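Local coordinates for protein CupA (Streptococcus pneumoniae, PDB 4F2E) that binds Cu(I) in a cupredoxin-fold domain and probably acts as a copper chaperone in the resistance of the bacterium to copper, at residues A[39-44]-A[51-56]. Residues are numbered along the deposited sequence; the frame is centred on the assembly and turned at random. Where two conformers were deposited one is given.
Sequences IVFDRK and DQIVFP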
loop_
_atom_site.group_PDB
_atom_site.type_symbol
_atom_site.label_atom_id
_atom_site.label_comp_id
_atom_site.label_asym_id
_atom_site.label_seq_id
_atom_site.Cartn_x
_atom_site.Cartn_y
_atom_site.Cartn_z
ATOM N N ILE A 39 1.424 4.810 3.270
ATOM C CA ILE A 39 0.472 4.248 2.330
ATOM C C ILE A 39 -0.860 4.183 3.059
ATOM O O ILE A 39 -1.055 3.361 3.955
ATOM C CB ILE A 39 0.923 2.866 1.827
ATOM C CG1 ILE A 39 2.378 2.937 1.349
ATOM C CG2 ILE A 39 0.016 2.384 0.702
ATOM C CD1 ILE A 39 2.982 1.597 0.987
ATOM N N VAL A 40 -1.756 5.092 2.694
ATOM C CA VAL A 40 -2.978 5.309 3.445
ATOM C C VAL A 40 -4.125 4.515 2.839
ATOM O O VAL A 40 -4.619 4.848 1.760
ATOM C CB VAL A 40 -3.346 6.802 3.468
ATOM C CG1 VAL A 40 -4.551 7.038 4.367
ATOM C CG2 VAL A 40 -2.153 7.628 3.933
ATOM N N PHE A 41 -4.544 3.466 3.537
ATOM C CA PHE A 41 -5.640 2.629 3.070
ATOM C C PHE A 41 -6.963 3.124 3.618
ATOM O O PHE A 41 -7.173 3.155 4.833
ATOM C CB PHE A 41 -5.409 1.168 3.458
ATOM C CG PHE A 41 -4.298 0.517 2.692
ATOM C CD1 PHE A 41 -2.983 0.641 3.111
ATOM C CD2 PHE A 41 -4.565 -0.206 1.539
ATOM C CE1 PHE A 41 -1.957 0.054 2.401
ATOM C CE2 PHE A 41 -3.539 -0.796 0.824
ATOM C CZ PHE A 41 -2.237 -0.668 1.253
ATOM N N ASP A 42 -7.854 3.515 2.716
ATOM C CA ASP A 42 -9.177 3.976 3.101
ATOM C C ASP A 42 -10.161 2.865 2.778
ATOM O O ASP A 42 -10.436 2.599 1.607
ATOM C CB ASP A 42 -9.529 5.249 2.335
ATOM C CG ASP A 42 -10.832 5.863 2.790
ATOM O OD1 ASP A 42 -11.265 5.567 3.923
ATOM O OD2 ASP A 42 -11.419 6.647 2.017
ATOM N N ARG A 43 -10.679 2.202 3.809
ATOM C CA ARG A 43 -11.490 1.011 3.589
ATOM C C ARG A 43 -12.969 1.328 3.411
ATOM O O ARG A 43 -13.612 1.878 4.307
ATOM C CB ARG A 43 -11.309 -0.017 4.705
ATOM C CG ARG A 43 -12.086 -1.285 4.418
ATOM C CD ARG A 43 -11.889 -2.356 5.459
ATOM N NE ARG A 43 -12.688 -3.531 5.122
ATOM C CZ ARG A 43 -12.815 -4.601 5.895
ATOM N NH1 ARG A 43 -12.198 -4.650 7.067
ATOM N NH2 ARG A 43 -13.563 -5.623 5.495
ATOM N N LYS A 44 -13.502 0.955 2.251
ATOM C CA LYS A 44 -14.888 1.244 1.909
ATOM C C LYS A 44 -15.678 -0.021 1.575
ATOM O O LYS A 44 -16.868 0.045 1.274
ATOM C CB LYS A 44 -14.946 2.225 0.739
ATOM C CG LYS A 44 -14.328 3.579 1.054
ATOM C CD LYS A 44 -14.365 4.503 -0.148
ATOM C CE LYS A 44 -13.828 5.880 0.204
ATOM N NZ LYS A 44 -13.839 6.792 -0.971
ATOM N N ASP A 51 -10.268 -7.777 5.203
ATOM C CA ASP A 51 -10.058 -7.441 6.612
ATOM C C ASP A 51 -8.617 -7.075 6.958
ATOM O O ASP A 51 -8.373 -6.315 7.896
ATOM C CB ASP A 51 -10.516 -8.587 7.516
ATOM C CG ASP A 51 -12.014 -8.605 7.722
ATOM O OD1 ASP A 51 -12.680 -7.615 7.359
ATOM O OD2 ASP A 51 -12.522 -9.607 8.265
ATOM N N GLN A 52 -7.662 -7.624 6.214
ATOM C CA GLN A 52 -6.256 -7.381 6.508
ATOM C C GLN A 52 -5.474 -6.920 5.288
ATOM O O GLN A 52 -5.849 -7.203 4.148
ATOM C CB GLN A 52 -5.601 -8.632 7.093
ATOM C CG GLN A 52 -6.127 -9.018 8.460
ATOM C CD GLN A 52 -6.832 -10.354 8.457
ATOM O OE1 GLN A 52 -6.379 -11.307 7.821
ATOM N NE2 GLN A 52 -7.951 -10.435 9.168
ATOM N N ILE A 53 -4.389 -6.196 5.545
ATOM C CA ILE A 53 -3.454 -5.787 4.507
ATOM C C ILE A 53 -2.089 -6.385 4.829
ATOM O O ILE A 53 -1.669 -6.399 5.988
ATOM C CB ILE A 53 -3.361 -4.245 4.382
ATOM C CG1 ILE A 53 -2.530 -3.845 3.158
ATOM C CG2 ILE A 53 -2.784 -3.624 5.655
ATOM C CD1 ILE A 53 -3.128 -4.289 1.834
ATOM N N VAL A 54 -1.410 -6.887 3.802
ATOM C CA VAL A 54 -0.127 -7.562 3.971
ATOM C C VAL A 54 0.914 -7.039 2.982
ATOM O O VAL A 54 0.663 -6.990 1.777
ATOM C CB VAL A 54 -0.269 -9.093 3.777
ATOM C CG1 VAL A 54 1.050 -9.799 4.056
ATOM C CG2 VAL A 54 -1.361 -9.650 4.673
ATOM N N PHE A 55 2.067 -6.623 3.506
ATOM C CA PHE A 55 3.248 -6.320 2.701
ATOM C C PHE A 55 4.320 -7.310 3.143
ATOM O O PHE A 55 5.076 -7.030 4.069
ATOM C CB PHE A 55 3.734 -4.888 2.952
ATOM C CG PHE A 55 2.922 -3.829 2.256
ATOM C CD1 PHE A 55 1.641 -3.522 2.685
ATOM C CD2 PHE A 55 3.459 -3.115 1.194
ATOM C CE1 PHE A 55 0.899 -2.537 2.051
ATOM C CE2 PHE A 55 2.721 -2.131 0.558
ATOM C CZ PHE A 55 1.442 -1.839 0.990
ATOM N N PRO A 56 4.399 -8.468 2.471
ATOM C CA PRO A 56 5.246 -9.565 2.956
ATOM C C PRO A 56 6.740 -9.240 2.979
ATOM O O PRO A 56 7.460 -9.792 3.812
ATOM C CB PRO A 56 4.955 -10.700 1.965
ATOM C CG PRO A 56 4.474 -10.014 0.734
ATOM C CD PRO A 56 3.718 -8.807 1.209
#
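Phe41 and Ile53 reach toward each other from opposite layers of the cupredoxin sandwich, the isoleucine coming over a face of the ring. Ile53 lays its CG1 there, a CH-pi contact 4.0 Å from the Phe41 ring centroid and offset toward the rim, while its CD1 stays above the same face, out past the rim near CE2. With CG1 anti to the backbone N (chi1 -172°), the longer branch of Ile53 becomes the bump that meets this face. The far end of the Phe41 ring, CZ, sits in the notch between Ile53 CG1 and Phe55 CE1, 3.7 Å from each, at the edge of the Phe55 ring and near its plane. Beyond it, Ile39 reaches across with CD1, which meets Phe55 CE2 obliquely at 3.8 Å. Strands 39-43 and 52-55 run nearly antiparallel (156°) but 10.5 Å apart at closest approach, so side chains join them across the core. Leu64 touches both Phe41 and Ile53, and the Phe84 ring meets that of Phe55, their planes nearly parallel. At the end nearer the copper site, Arg43 is stretched out from CG to NE and grips a single oxygen end-on: NH1 and NH2 reach Asp51 OD1 at 3.0 and 2.9 Å, guanidinium and carboxylate planes 62° apart. Both bonds are bent, and Asp51 N lies over a guanidinium face. The backbone carbonyls of Leu64 and Asp45 take further bonds from NH1 and NE. The apolar packing thus ends in a buried arginine whose charge is probably balanced by Asp51, in a salt bridge joining strand 37-43 to the segment just after copper ligand Cys49, with the Asp51 side chain about 8 Å from a bound copper(I) ion.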